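Local coordinates for methyltransferase-like protein of unknown function (Silicibacter pomeroyi DSS-3, PDB 3CVO), which is of unknown function but has the fold of a class I methyltransferase and probably binds S-adenosylmethionine to transfer its methyl group, at residues L35-G40 / V134-A139; S42-A47 / K68-A73; V57-A62 / P108-A113; Q161-E166 / L192-R197; E166-P171 / A178-E183. All coordinates share one frame; numbering follows the deposited sequence. Where two conformers were deposited one is given.

The five contacts are spread over a fold built round one mixed sheet with the 3-2-1-4-5-7-6 strand order of class I methyltransferases. Contact 1, near the chain centre, and contact 3 lie about 9 Å apart, centre to centre, on neighbouring strands 33-37 and 53-58. Contact 2 packs helices 41-47 and 61-73 together and shares the latter with contact 3. Along the chain, contacts 2 and 3 cross each other between the two segments of contact 1; contacts 4 and 5 follow, contact 5 between the segments of contact 4. Both use helix 165-168, their centres about 13 Å apart. The strand ends at contacts 1 and 3 mark the probable cofactor side; contacts 3 and 4 reach the second subunit.

Contact 1: residues L35-G40 / V134-A139; sequences LEYGSG and VGCALA
C136 lays its CB and SG over one face of the Y37 ring. SG is 3.5 Å from the ring centroid of Y37 and 19° off the normal, a Cys sulfur-aromatic contact. It is displaced toward the rim, where C136 SG comes to 3.4 Å from Y37 CD1. CB of C136 is nearer the centre, 10° off the normal and 3.7 Å from both CD2 and CE2 of Y37, and makes a CH-pi contact. With CG of Y37 anti to its carbonyl carbon (chi1 -67°), the ring leaves the strand toward helix 133-143. One turn further along that helix, A139 CB reaches the phenol end, 4.3 Å from Y37 OH. The hydroxyl is held by P111 O and by NE1 of W115, which limits how the ring can tilt. A leucine in place of Y37 would probably strip C136 of its flat partner and leave P111 O without the hydroxyl that holds it. Strand 33-37 then runs into a turn where G38 and G40 adopt positive phi, an arrangement typical of the glycine-rich loop after the first strand of class I methyltransferases, which in relatives cradles the cofactor.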
# COMPACT_ATOMS: atom_id res chain seq x y z
N LEU A 35 -4.81 -10.85 -19.38
CA LEU A 35 -4.62 -11.09 -17.96
C LEU A 35 -5.98 -11.15 -17.31
O LEU A 35 -6.79 -10.25 -17.50
CB LEU A 35 -3.76 -9.95 -17.32
CG LEU A 35 -3.82 -9.83 -15.79
CD1 LEU A 35 -3.30 -11.16 -15.18
CD2 LEU A 35 -3.06 -8.59 -15.25
N GLU A 36 -6.23 -12.21 -16.56
CA GLU A 36 -7.46 -12.36 -15.81
C GLU A 36 -7.21 -12.45 -14.34
O GLU A 36 -6.25 -13.05 -13.85
CB GLU A 36 -8.23 -13.62 -16.25
CG GLU A 36 -8.47 -13.84 -17.69
CD GLU A 36 -9.32 -15.08 -17.91
OE1 GLU A 36 -8.95 -16.14 -17.34
OE2 GLU A 36 -10.36 -14.99 -18.63
N TYR A 37 -8.09 -11.79 -13.61
CA TYR A 37 -8.19 -12.07 -12.18
C TYR A 37 -9.47 -12.85 -11.96
O TYR A 37 -10.55 -12.35 -12.25
CB TYR A 37 -8.24 -10.77 -11.42
CG TYR A 37 -7.00 -9.91 -11.45
CD1 TYR A 37 -5.97 -10.11 -10.57
CD2 TYR A 37 -6.88 -8.85 -12.36
CE1 TYR A 37 -4.84 -9.27 -10.54
CE2 TYR A 37 -5.78 -8.00 -12.35
CZ TYR A 37 -4.76 -8.22 -11.43
OH TYR A 37 -3.67 -7.39 -11.31
N GLY A 38 -9.35 -14.08 -11.50
CA GLY A 38 -10.45 -15.03 -11.52
C GLY A 38 -10.28 -15.94 -12.70
O GLY A 38 -9.88 -15.50 -13.77
N SER A 39 -10.46 -17.23 -12.50
CA SER A 39 -10.35 -18.18 -13.60
C SER A 39 -11.66 -18.93 -13.74
O SER A 39 -12.38 -19.08 -12.78
CB SER A 39 -9.17 -19.14 -13.41
OG SER A 39 -9.44 -20.10 -12.41
N GLY A 40 -11.95 -19.36 -14.95
CA GLY A 40 -13.17 -20.12 -15.23
C GLY A 40 -13.59 -20.07 -16.69
O GLY A 40 -12.80 -20.26 -17.62
N VAL A 134 -11.69 -4.01 -6.76
CA VAL A 134 -11.20 -2.61 -6.81
C VAL A 134 -9.67 -2.53 -6.82
O VAL A 134 -9.07 -1.81 -7.62
CB VAL A 134 -11.84 -1.69 -5.74
CG1 VAL A 134 -11.16 -0.28 -5.77
CG2 VAL A 134 -13.33 -1.60 -5.99
N GLY A 135 -9.04 -3.36 -6.00
CA GLY A 135 -7.60 -3.40 -5.88
C GLY A 135 -6.92 -3.80 -7.19
O GLY A 135 -5.90 -3.26 -7.56
N CYS A 136 -7.53 -4.76 -7.88
CA CYS A 136 -6.99 -5.29 -9.14
C CYS A 136 -7.13 -4.22 -10.23
O CYS A 136 -6.25 -4.04 -11.09
CB CYS A 136 -7.73 -6.52 -9.58
SG CYS A 136 -7.52 -7.97 -8.50
N ALA A 137 -8.23 -3.49 -10.17
CA ALA A 137 -8.46 -2.45 -11.16
C ALA A 137 -7.42 -1.33 -11.04
O ALA A 137 -6.83 -0.85 -12.04
CB ALA A 137 -9.91 -1.90 -11.08
N LEU A 138 -7.21 -0.92 -9.80
CA LEU A 138 -6.18 0.11 -9.48
C LEU A 138 -4.77 -0.36 -9.75
O LEU A 138 -3.98 0.39 -10.27
CB LEU A 138 -6.32 0.65 -8.04
CG LEU A 138 -7.65 1.36 -7.74
CD1 LEU A 138 -7.55 1.92 -6.28
CD2 LEU A 138 -8.02 2.40 -8.75
N ALA A 139 -4.47 -1.60 -9.41
CA ALA A 139 -3.18 -2.21 -9.68
C ALA A 139 -2.85 -2.11 -11.17
O ALA A 139 -1.77 -1.70 -11.54
CB ALA A 139 -3.14 -3.65 -9.21

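Contact 2: residues S42-A47 / K68-A73; sequences STVVAA and KAWLAA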
# COMPACT_ATOMS: atom_id res chain seq x y z
N SER A 42 -14.22 -17.72 -18.64
CA SER A 42 -13.59 -16.68 -19.47
C SER A 42 -12.27 -17.21 -20.02
O SER A 42 -11.86 -16.95 -21.15
CB SER A 42 -13.34 -15.40 -18.66
OG SER A 42 -12.64 -15.67 -17.45
N THR A 43 -11.65 -18.01 -19.18
CA THR A 43 -10.34 -18.57 -19.46
C THR A 43 -10.44 -19.55 -20.61
O THR A 43 -9.56 -19.61 -21.45
CB THR A 43 -9.79 -19.33 -18.23
OG1 THR A 43 -9.93 -18.51 -17.04
CG2 THR A 43 -8.33 -19.69 -18.46
N VAL A 44 -11.54 -20.32 -20.62
CA VAL A 44 -11.82 -21.27 -21.72
C VAL A 44 -12.05 -20.51 -23.01
O VAL A 44 -11.56 -20.88 -24.06
CB VAL A 44 -13.04 -22.20 -21.39
CG1 VAL A 44 -13.43 -23.08 -22.61
CG2 VAL A 44 -12.73 -23.06 -20.16
N VAL A 45 -12.79 -19.41 -22.91
CA VAL A 45 -13.00 -18.53 -24.06
C VAL A 45 -11.66 -18.08 -24.66
O VAL A 45 -11.50 -18.07 -25.89
CB VAL A 45 -13.86 -17.28 -23.74
CG1 VAL A 45 -13.84 -16.33 -24.95
CG2 VAL A 45 -15.29 -17.68 -23.39
N ALA A 46 -10.70 -17.78 -23.80
CA ALA A 46 -9.39 -17.30 -24.25
C ALA A 46 -8.56 -18.44 -24.86
O ALA A 46 -7.91 -18.30 -25.90
CB ALA A 46 -8.63 -16.66 -23.09
N ALA A 47 -8.64 -19.58 -24.18
CA ALA A 47 -7.89 -20.78 -24.54
C ALA A 47 -8.23 -21.28 -25.94
O ALA A 47 -7.41 -21.89 -26.60
CB ALA A 47 -8.16 -21.91 -23.52
N LYS A 68 -6.49 -26.48 -14.35
CA LYS A 68 -5.28 -27.03 -14.95
C LYS A 68 -5.58 -28.40 -15.57
O LYS A 68 -5.14 -28.74 -16.68
CB LYS A 68 -4.16 -27.13 -13.93
CG LYS A 68 -3.58 -25.75 -13.53
CD LYS A 68 -2.46 -25.91 -12.53
CE LYS A 68 -1.90 -24.56 -12.15
NZ LYS A 68 -1.02 -24.67 -10.94
N ALA A 69 -6.32 -29.18 -14.82
CA ALA A 69 -6.71 -30.50 -15.28
C ALA A 69 -7.56 -30.39 -16.54
O ALA A 69 -7.39 -31.12 -17.51
CB ALA A 69 -7.46 -31.28 -14.15
N TRP A 70 -8.48 -29.46 -16.51
CA TRP A 70 -9.33 -29.23 -17.66
C TRP A 70 -8.50 -28.93 -18.91
O TRP A 70 -8.75 -29.46 -19.98
CB TRP A 70 -10.34 -28.10 -17.41
CG TRP A 70 -11.39 -28.15 -18.43
CD1 TRP A 70 -12.48 -28.98 -18.43
CD2 TRP A 70 -11.43 -27.45 -19.64
NE1 TRP A 70 -13.22 -28.79 -19.55
CE2 TRP A 70 -12.59 -27.86 -20.33
CE3 TRP A 70 -10.60 -26.49 -20.22
CZ2 TRP A 70 -12.95 -27.34 -21.56
CZ3 TRP A 70 -10.96 -25.97 -21.44
CH2 TRP A 70 -12.12 -26.38 -22.10
N LEU A 71 -7.48 -28.08 -18.73
CA LEU A 71 -6.70 -27.51 -19.83
C LEU A 71 -5.75 -28.56 -20.37
O LEU A 71 -5.42 -28.58 -21.56
CB LEU A 71 -5.95 -26.24 -19.41
CG LEU A 71 -6.82 -25.01 -19.24
CD1 LEU A 71 -6.03 -23.83 -18.59
CD2 LEU A 71 -7.39 -24.60 -20.61
N ALA A 72 -5.40 -29.50 -19.50
CA ALA A 72 -4.52 -30.62 -19.90
C ALA A 72 -5.32 -31.61 -20.74
O ALA A 72 -4.82 -32.20 -21.70
CB ALA A 72 -3.91 -31.31 -18.67
N ALA A 73 -6.59 -31.74 -20.39
CA ALA A 73 -7.52 -32.64 -21.08
C ALA A 73 -7.99 -32.02 -22.39
O ALA A 73 -8.42 -32.72 -23.32
CB ALA A 73 -8.71 -32.97 -20.22
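V44 and A47 meet W70 and L71 where two successive beta-alpha-beta crossovers of the Rossmann-like methyltransferase fold lie side by side. Helix 41-47 links strand 33-37 to strand 53-58, and helix 61-73 links strand 53-58 to strand 81-86. The contact is wholly apolar. V44 sets both methyls against the outer end of the indole, its side chain crossing that of W70 at about a right angle. CG1 of V44 touches CH2 of W70 at 3.6 Å, and CG2 of V44 lies as close to CZ3 of W70. The second methyl is over the face of the six-membered ring, with V44 CG2 4.0 Å from the W70 centroid and 27° off its normal, a CH-pi contact. The indole gets there because CG of W70 is anti to the backbone N (chi1 -164°), which swings the ring across the gap between the helices. Beside it, CD2 of L71 lies in the plane of the indole at its edge and meets A47 CB at 4.0 Å. L71 and T43 rest on V82 and I84 of strand 81-86, and A46 on V54 of strand 53-58. R11 and P12 of the N-terminal segment pack on V44 and W70, while helix 18-30 borders helix 41-47 through L24, R25 and Y28.

Contact 3: residues V57-A62 / P108-A113; sequences VESDRA and PDYPLA. With EDO (1,2-ethanediol), chain P.
The chain leaves strand 53-58 after V57 and E58, bends at S59 and enters helix 61-73, while the short helix 109-112 places the CA of Y110 7.3 Å from that of V57. CG1 of V57 hangs over the centre of the Y110 ring, 3.9 Å from the centroid and 13° off the normal, a CH-pi contact. With CG anti to the backbone N (chi1 -176°), the Y110 ring reaches past the strand end, where its CE2 also meets CB of S59 at 3.8 Å. S59 N lies at the edge of this ring, in its plane. A water joins the two segments, 2.7 Å from Y110 OH and accepting a hydrogen bond from S59 N at 3.2 Å; the phenol is also bonded to R131 N. The acidic residue ending the second strand is a hallmark of class I methyltransferases, where it commonly binds the cofactor ribose, and E58 occupies that place. Its OE2, through the anti lone pair, accepts a bond from D60 N at 3.0 Å, with an N-H...O angle of 160°, and its OE1 bonds S39 OG beside the glycine-rich loop. D60 is the N-cap of helix 61-73, bonding W63 N through OD1; a 1,2-ethanediol, probably from the crystallisation liquor, sits with its O2 2.8 Å from D60 OD2. S59 OG is taken up by G96 O. D109, L112 and A113 also pack against M193 of the second subunit.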
# COMPACT_ATOMS: atom_id res chain seq x y z
N VAL A 57 -5.06 -15.29 -12.56
CA VAL A 57 -4.75 -15.26 -11.15
C VAL A 57 -5.92 -15.86 -10.40
O VAL A 57 -7.08 -15.49 -10.57
CB VAL A 57 -4.46 -13.77 -10.66
CG1 VAL A 57 -4.32 -13.68 -9.09
CG2 VAL A 57 -3.26 -13.17 -11.42
N GLU A 58 -5.62 -16.80 -9.54
CA GLU A 58 -6.69 -17.55 -8.88
C GLU A 58 -6.37 -17.83 -7.40
O GLU A 58 -5.32 -18.36 -7.10
CB GLU A 58 -6.87 -18.89 -9.62
CG GLU A 58 -7.93 -19.85 -9.05
CD GLU A 58 -9.31 -19.18 -8.92
OE1 GLU A 58 -9.82 -18.72 -9.95
OE2 GLU A 58 -9.81 -19.07 -7.77
N SER A 59 -7.32 -17.52 -6.52
CA SER A 59 -7.13 -17.67 -5.07
C SER A 59 -7.53 -19.07 -4.53
O SER A 59 -7.04 -19.49 -3.48
CB SER A 59 -7.93 -16.59 -4.29
OG SER A 59 -9.30 -16.60 -4.64
N ASP A 60 -8.38 -19.78 -5.26
CA ASP A 60 -8.93 -21.09 -4.82
C ASP A 60 -8.01 -22.17 -5.40
O ASP A 60 -8.04 -22.46 -6.58
CB ASP A 60 -10.38 -21.24 -5.30
CG ASP A 60 -11.05 -22.54 -4.86
OD1 ASP A 60 -10.40 -23.57 -4.65
OD2 ASP A 60 -12.29 -22.52 -4.76
N ARG A 61 -7.19 -22.75 -4.55
CA ARG A 61 -6.21 -23.73 -4.99
C ARG A 61 -6.87 -24.93 -5.70
O ARG A 61 -6.38 -25.43 -6.72
CB ARG A 61 -5.37 -24.22 -3.82
CG ARG A 61 -4.27 -25.17 -4.27
CD ARG A 61 -3.27 -25.51 -3.18
NE ARG A 61 -2.00 -25.93 -3.77
CZ ARG A 61 -0.89 -26.16 -3.08
NH1 ARG A 61 -0.89 -26.02 -1.76
NH2 ARG A 61 0.22 -26.52 -3.71
N ALA A 62 -7.96 -25.41 -5.11
CA ALA A 62 -8.65 -26.61 -5.63
C ALA A 62 -9.30 -26.34 -6.98
O ALA A 62 -9.27 -27.18 -7.89
CB ALA A 62 -9.65 -27.17 -4.60
N PRO A 108 -1.97 -8.28 -0.73
CA PRO A 108 -1.57 -7.47 -1.87
C PRO A 108 -0.99 -8.26 -3.03
O PRO A 108 -0.99 -7.80 -4.16
CB PRO A 108 -0.56 -6.50 -1.25
CG PRO A 108 -0.94 -6.46 0.22
CD PRO A 108 -1.24 -7.87 0.50
N ASP A 109 -0.55 -9.46 -2.74
CA ASP A 109 0.04 -10.33 -3.79
C ASP A 109 -0.99 -10.62 -4.85
O ASP A 109 -0.63 -10.83 -5.99
CB ASP A 109 0.44 -11.69 -3.24
CG ASP A 109 1.63 -11.65 -2.31
OD1 ASP A 109 2.24 -10.59 -2.08
OD2 ASP A 109 1.94 -12.73 -1.76
N TYR A 110 -2.26 -10.68 -4.46
CA TYR A 110 -3.33 -11.07 -5.40
C TYR A 110 -3.46 -10.02 -6.51
O TYR A 110 -3.26 -10.34 -7.70
CB TYR A 110 -4.63 -11.36 -4.70
CG TYR A 110 -5.72 -11.85 -5.57
CD1 TYR A 110 -6.45 -10.95 -6.37
CD2 TYR A 110 -6.04 -13.18 -5.63
CE1 TYR A 110 -7.45 -11.40 -7.18
CE2 TYR A 110 -7.07 -13.61 -6.41
CZ TYR A 110 -7.78 -12.72 -7.19
OH TYR A 110 -8.82 -13.17 -7.98
N PRO A 111 -3.73 -8.75 -6.15
CA PRO A 111 -3.76 -7.76 -7.21
C PRO A 111 -2.40 -7.50 -7.86
O PRO A 111 -2.33 -7.21 -9.08
CB PRO A 111 -4.31 -6.49 -6.51
CG PRO A 111 -4.11 -6.68 -5.11
CD PRO A 111 -4.18 -8.19 -4.85
N LEU A 112 -1.31 -7.54 -7.06
CA LEU A 112 -0.05 -6.96 -7.50
C LEU A 112 1.04 -7.91 -8.05
O LEU A 112 1.86 -7.49 -8.84
CB LEU A 112 0.58 -6.12 -6.38
CG LEU A 112 -0.13 -4.79 -6.08
CD1 LEU A 112 0.26 -4.19 -4.69
CD2 LEU A 112 0.11 -3.78 -7.23
N ALA A 113 1.11 -9.14 -7.57
CA ALA A 113 2.29 -9.98 -7.84
C ALA A 113 2.48 -10.26 -9.34
O ALA A 113 3.62 -10.35 -9.84
CB ALA A 113 2.22 -11.34 -7.04
C1 EDO P . -15.04 -25.87 -5.69
O1 EDO P . -15.26 -25.72 -7.09
C2 EDO P . -14.15 -24.74 -5.20
O2 EDO P . -12.93 -25.28 -4.68
O HOH W 1 -9.75 -15.59 -7.43

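Contact 4: residues Q161-E166 / L192-R197; sequences QHQVEE and LMQLIR
Q163 turns its CG between its backbone N and carbonyl carbon (chi1 87°), while Q194 carries its CG anti to the backbone N (chi1 155°), and the two extended chains approach from opposite directions. NE2 of Q194 donates to OE1 of Q163 at 2.8 Å, with an N-H...O angle of 155°. The acceptor is nearly in the plane of the Q194 amide, but the donor is tilted from the carbonyl plane of Q163. NE2 of Q163 bonds W160 O, which fixes the rotation of the amide. Two waters extend the bridge: one donates to Q163 OE1 and Q194 O, each at 3.2 Å, the other to E166 OE1 and Q194 OE1, each at 2.7 Å. This hydrogen-bonded pair of glutamine amides lies at the surface, joining the 3-10 turn at 162-163 and E166 of helix 165-168 to the C-terminal helix 192-199. V134 of helix 133-143 packs on Q163 and V164, and F142 on L195. M193 and I196 face D109 and P108 of the second subunit.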
# COMPACT_ATOMS: atom_id res chain seq x y z
N GLN A 161 -17.27 0.52 -5.40
CA GLN A 161 -16.57 0.16 -6.61
C GLN A 161 -16.33 1.43 -7.43
O GLN A 161 -15.36 1.52 -8.18
CB GLN A 161 -17.30 -0.98 -7.38
CG GLN A 161 -17.04 -2.29 -6.62
CD GLN A 161 -17.63 -3.54 -7.24
OE1 GLN A 161 -18.50 -3.48 -8.11
NE2 GLN A 161 -17.17 -4.72 -6.75
N HIS A 162 -17.18 2.44 -7.27
CA HIS A 162 -17.17 3.47 -8.29
C HIS A 162 -16.01 4.48 -8.13
O HIS A 162 -15.84 5.36 -8.97
CB HIS A 162 -18.55 4.09 -8.39
CG HIS A 162 -19.55 3.16 -9.00
ND1 HIS A 162 -20.24 2.21 -8.27
CD2 HIS A 162 -19.96 3.02 -10.28
CE1 HIS A 162 -21.03 1.53 -9.07
NE2 HIS A 162 -20.89 2.00 -10.30
N GLN A 163 -15.20 4.24 -7.08
CA GLN A 163 -13.88 4.94 -6.72
C GLN A 163 -12.76 4.52 -7.75
O GLN A 163 -11.66 5.05 -7.86
CB GLN A 163 -13.43 4.57 -5.29
CG GLN A 163 -12.59 3.28 -5.17
CD GLN A 163 -12.25 2.83 -3.72
OE1 GLN A 163 -11.17 3.14 -3.18
NE2 GLN A 163 -13.17 2.09 -3.10
N VAL A 164 -13.15 3.52 -8.50
CA VAL A 164 -12.43 3.01 -9.68
C VAL A 164 -12.34 4.13 -10.75
O VAL A 164 -11.34 4.28 -11.44
CB VAL A 164 -13.24 1.75 -10.24
CG1 VAL A 164 -12.75 1.26 -11.55
CG2 VAL A 164 -13.24 0.62 -9.18
N GLU A 165 -13.41 4.89 -10.90
CA GLU A 165 -13.53 5.78 -12.06
C GLU A 165 -12.54 6.95 -11.95
O GLU A 165 -12.10 7.53 -12.96
CB GLU A 165 -14.98 6.25 -12.24
CG GLU A 165 -15.86 5.10 -12.51
CD GLU A 165 -17.32 5.46 -12.74
OE1 GLU A 165 -17.62 6.63 -12.99
OE2 GLU A 165 -18.16 4.55 -12.66
N GLU A 166 -12.13 7.22 -10.73
CA GLU A 166 -11.17 8.32 -10.51
C GLU A 166 -9.92 8.08 -11.33
O GLU A 166 -9.29 9.01 -11.89
CB GLU A 166 -10.76 8.47 -9.05
CG GLU A 166 -9.74 9.58 -8.90
CD GLU A 166 -9.25 9.86 -7.49
OE1 GLU A 166 -9.67 9.15 -6.55
OE2 GLU A 166 -8.42 10.81 -7.36
N LEU A 192 -2.53 6.86 -0.77
CA LEU A 192 -1.92 5.64 -0.34
C LEU A 192 -2.76 4.86 0.67
O LEU A 192 -2.86 3.62 0.56
CB LEU A 192 -0.52 5.87 0.19
CG LEU A 192 0.55 5.93 -0.87
CD1 LEU A 192 1.90 6.38 -0.21
CD2 LEU A 192 0.66 4.54 -1.59
N MSE A 193 -3.34 5.55 1.66
CA MSE A 193 -4.17 4.85 2.66
C MSE A 193 -5.35 4.17 1.98
O MSE A 193 -5.66 3.02 2.24
CB MSE A 193 -4.69 5.77 3.75
CG MSE A 193 -3.61 6.23 4.80
SE MSE A 193 -4.31 7.42 6.09
CE MSE A 193 -4.35 9.04 5.00
N GLN A 194 -5.95 4.87 1.03
CA GLN A 194 -7.14 4.33 0.31
C GLN A 194 -6.73 3.16 -0.55
O GLN A 194 -7.36 2.11 -0.57
CB GLN A 194 -7.81 5.40 -0.55
CG GLN A 194 -8.60 4.79 -1.75
CD GLN A 194 -8.78 5.75 -2.95
OE1 GLN A 194 -8.21 6.87 -2.98
NE2 GLN A 194 -9.58 5.32 -3.95
N LEU A 195 -5.62 3.33 -1.23
CA LEU A 195 -5.08 2.31 -2.13
C LEU A 195 -4.76 1.03 -1.37
O LEU A 195 -5.15 -0.06 -1.76
CB LEU A 195 -3.82 2.84 -2.85
CG LEU A 195 -3.04 1.87 -3.73
CD1 LEU A 195 -3.99 1.13 -4.67
CD2 LEU A 195 -1.96 2.62 -4.52
N ILE A 196 -4.11 1.17 -0.21
CA ILE A 196 -3.78 0.00 0.63
C ILE A 196 -5.06 -0.76 1.04
O ILE A 196 -5.12 -2.00 1.03
CB ILE A 196 -2.91 0.39 1.83
CG1 ILE A 196 -1.56 0.89 1.31
CG2 ILE A 196 -2.72 -0.83 2.80
CD1 ILE A 196 -0.60 1.43 2.38
N ARG A 197 -6.08 -0.01 1.42
CA ARG A 197 -7.32 -0.62 1.83
C ARG A 197 -7.97 -1.42 0.67
O ARG A 197 -8.64 -2.44 0.91
CB ARG A 197 -8.28 0.43 2.40
CG ARG A 197 -9.40 -0.14 3.26
CD ARG A 197 -8.89 -0.65 4.64
NE ARG A 197 -8.26 -1.97 4.54
CZ ARG A 197 -8.97 -3.08 4.43
NH1 ARG A 197 -10.29 -3.00 4.42
NH2 ARG A 197 -8.38 -4.25 4.33
O HOH W 2 -10.56 2.29 -0.16
O HOH W 3 -7.86 9.04 -4.59

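Contact 5: residues E166-P171 / A178-E183; sequences EFLGAP and AAFQVE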
# COMPACT_ATOMS: atom_id res chain seq x y z
N GLU A 166 -12.13 7.22 -10.73
CA GLU A 166 -11.17 8.32 -10.51
C GLU A 166 -9.92 8.08 -11.33
O GLU A 166 -9.29 9.01 -11.89
CB GLU A 166 -10.76 8.47 -9.05
CG GLU A 166 -9.74 9.58 -8.90
CD GLU A 166 -9.25 9.86 -7.49
OE1 GLU A 166 -9.67 9.15 -6.55
OE2 GLU A 166 -8.42 10.81 -7.36
N PHE A 167 -9.54 6.81 -11.42
CA PHE A 167 -8.30 6.42 -12.11
C PHE A 167 -8.48 5.72 -13.46
O PHE A 167 -7.59 5.77 -14.31
CB PHE A 167 -7.43 5.60 -11.19
CG PHE A 167 -6.98 6.36 -9.98
CD1 PHE A 167 -6.06 7.40 -10.10
CD2 PHE A 167 -7.49 6.07 -8.74
CE1 PHE A 167 -5.66 8.15 -9.00
CE2 PHE A 167 -7.08 6.76 -7.62
CZ PHE A 167 -6.15 7.81 -7.74
N LEU A 168 -9.61 5.05 -13.64
CA LEU A 168 -9.87 4.25 -14.85
C LEU A 168 -10.69 5.03 -15.86
O LEU A 168 -10.80 4.67 -17.05
CB LEU A 168 -10.55 2.90 -14.48
CG LEU A 168 -9.50 1.84 -14.12
CD1 LEU A 168 -8.82 2.11 -12.75
CD2 LEU A 168 -10.18 0.44 -14.11
N GLY A 169 -11.26 6.11 -15.36
CA GLY A 169 -12.21 6.93 -16.09
C GLY A 169 -13.62 6.36 -16.15
O GLY A 169 -13.95 5.43 -15.46
N ALA A 170 -14.43 6.94 -17.02
CA ALA A 170 -15.86 6.55 -17.18
C ALA A 170 -15.96 5.23 -17.92
O ALA A 170 -15.34 5.06 -18.97
CB ALA A 170 -16.66 7.65 -17.91
N PRO A 171 -16.77 4.28 -17.42
CA PRO A 171 -16.86 3.07 -18.21
C PRO A 171 -17.93 3.09 -19.26
O PRO A 171 -18.88 3.86 -19.15
CB PRO A 171 -17.26 2.03 -17.16
CG PRO A 171 -18.20 2.80 -16.31
CD PRO A 171 -17.55 4.16 -16.17
N ALA A 178 -18.54 -3.56 -17.02
CA ALA A 178 -17.91 -2.27 -17.30
C ALA A 178 -16.66 -2.47 -18.13
O ALA A 178 -15.76 -3.23 -17.78
CB ALA A 178 -17.57 -1.52 -15.99
N ALA A 179 -16.62 -1.77 -19.25
CA ALA A 179 -15.45 -1.70 -20.11
C ALA A 179 -14.80 -0.33 -19.99
O ALA A 179 -15.41 0.72 -20.24
CB ALA A 179 -15.85 -1.97 -21.57
N PHE A 180 -13.54 -0.35 -19.55
CA PHE A 180 -12.72 0.84 -19.36
C PHE A 180 -11.56 0.90 -20.34
O PHE A 180 -10.93 -0.11 -20.66
CB PHE A 180 -12.10 0.85 -17.97
CG PHE A 180 -13.08 0.92 -16.83
CD1 PHE A 180 -13.57 -0.25 -16.23
CD2 PHE A 180 -13.46 2.15 -16.33
CE1 PHE A 180 -14.44 -0.16 -15.15
CE2 PHE A 180 -14.30 2.25 -15.26
CZ PHE A 180 -14.80 1.10 -14.67
N GLN A 181 -11.30 2.10 -20.84
CA GLN A 181 -10.10 2.37 -21.58
C GLN A 181 -9.10 3.02 -20.61
O GLN A 181 -9.22 4.18 -20.28
CB GLN A 181 -10.39 3.30 -22.76
CG GLN A 181 -9.31 3.19 -23.81
CD GLN A 181 -9.13 1.74 -24.30
OE1 GLN A 181 -10.11 0.98 -24.41
NE2 GLN A 181 -7.87 1.36 -24.57
N VAL A 182 -8.13 2.24 -20.17
CA VAL A 182 -7.21 2.64 -19.08
C VAL A 182 -5.88 3.12 -19.60
O VAL A 182 -5.24 2.49 -20.44
CB VAL A 182 -7.01 1.47 -18.07
CG1 VAL A 182 -6.26 1.96 -16.79
CG2 VAL A 182 -8.32 0.87 -17.69
N GLU A 183 -5.46 4.27 -19.09
CA GLU A 183 -4.21 4.86 -19.48
C GLU A 183 -3.29 4.88 -18.29
O GLU A 183 -3.76 4.94 -17.13
CB GLU A 183 -4.42 6.29 -19.91
CG GLU A 183 -5.56 6.49 -20.86
CD GLU A 183 -5.11 6.89 -22.22
OE1 GLU A 183 -3.93 7.27 -22.34
OE2 GLU A 183 -5.92 6.84 -23.17
O HOH W 4 -6.91 5.81 -17.02
O HOH W 5 -12.46 4.40 -19.18
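The F180 ring is gripped between P171 and L168, and this sandwich is the tight part of the contact. CB of P171 lies over one face, 3.8 Å from the F180 centroid and 21° off the normal. CD2 of L168 lies over the opposite face at 4.1 Å from the same centroid, and both are CH-pi contacts. At the rim, G169 O comes in the ring plane to 3.2 Å from F180 CE2. G169, with positive phi, ends the helix, and its carbonyl faces this edge. Two residues on from F180, V182 CG2 meets L168 CG at 3.9 Å; two residues back, A178 CB meets P171 CB at 3.8 Å. Replacing the F180 ring by an alanine is likely to leave a gap between L168 and P171, each without its aromatic partner. The other flank is loose and wet, with Q181 and E183 exposed and water standing in for direct backbone bonds. One water accepts a hydrogen bond from Q181 N at 3.1 Å and lies close to L168 O and A170 O; another accepts one from E183 N and sits 2.8 Å from F167 O. Strand 177-182 runs antiparallel between strands 148-152 and 172-174, the reversed strand characteristic of class I methyltransferases. F180 also packs on L150 of strand 148-152 and meets the Y155 ring edge-to-face, while L168 reaches A137 and A141 of helix 133-143.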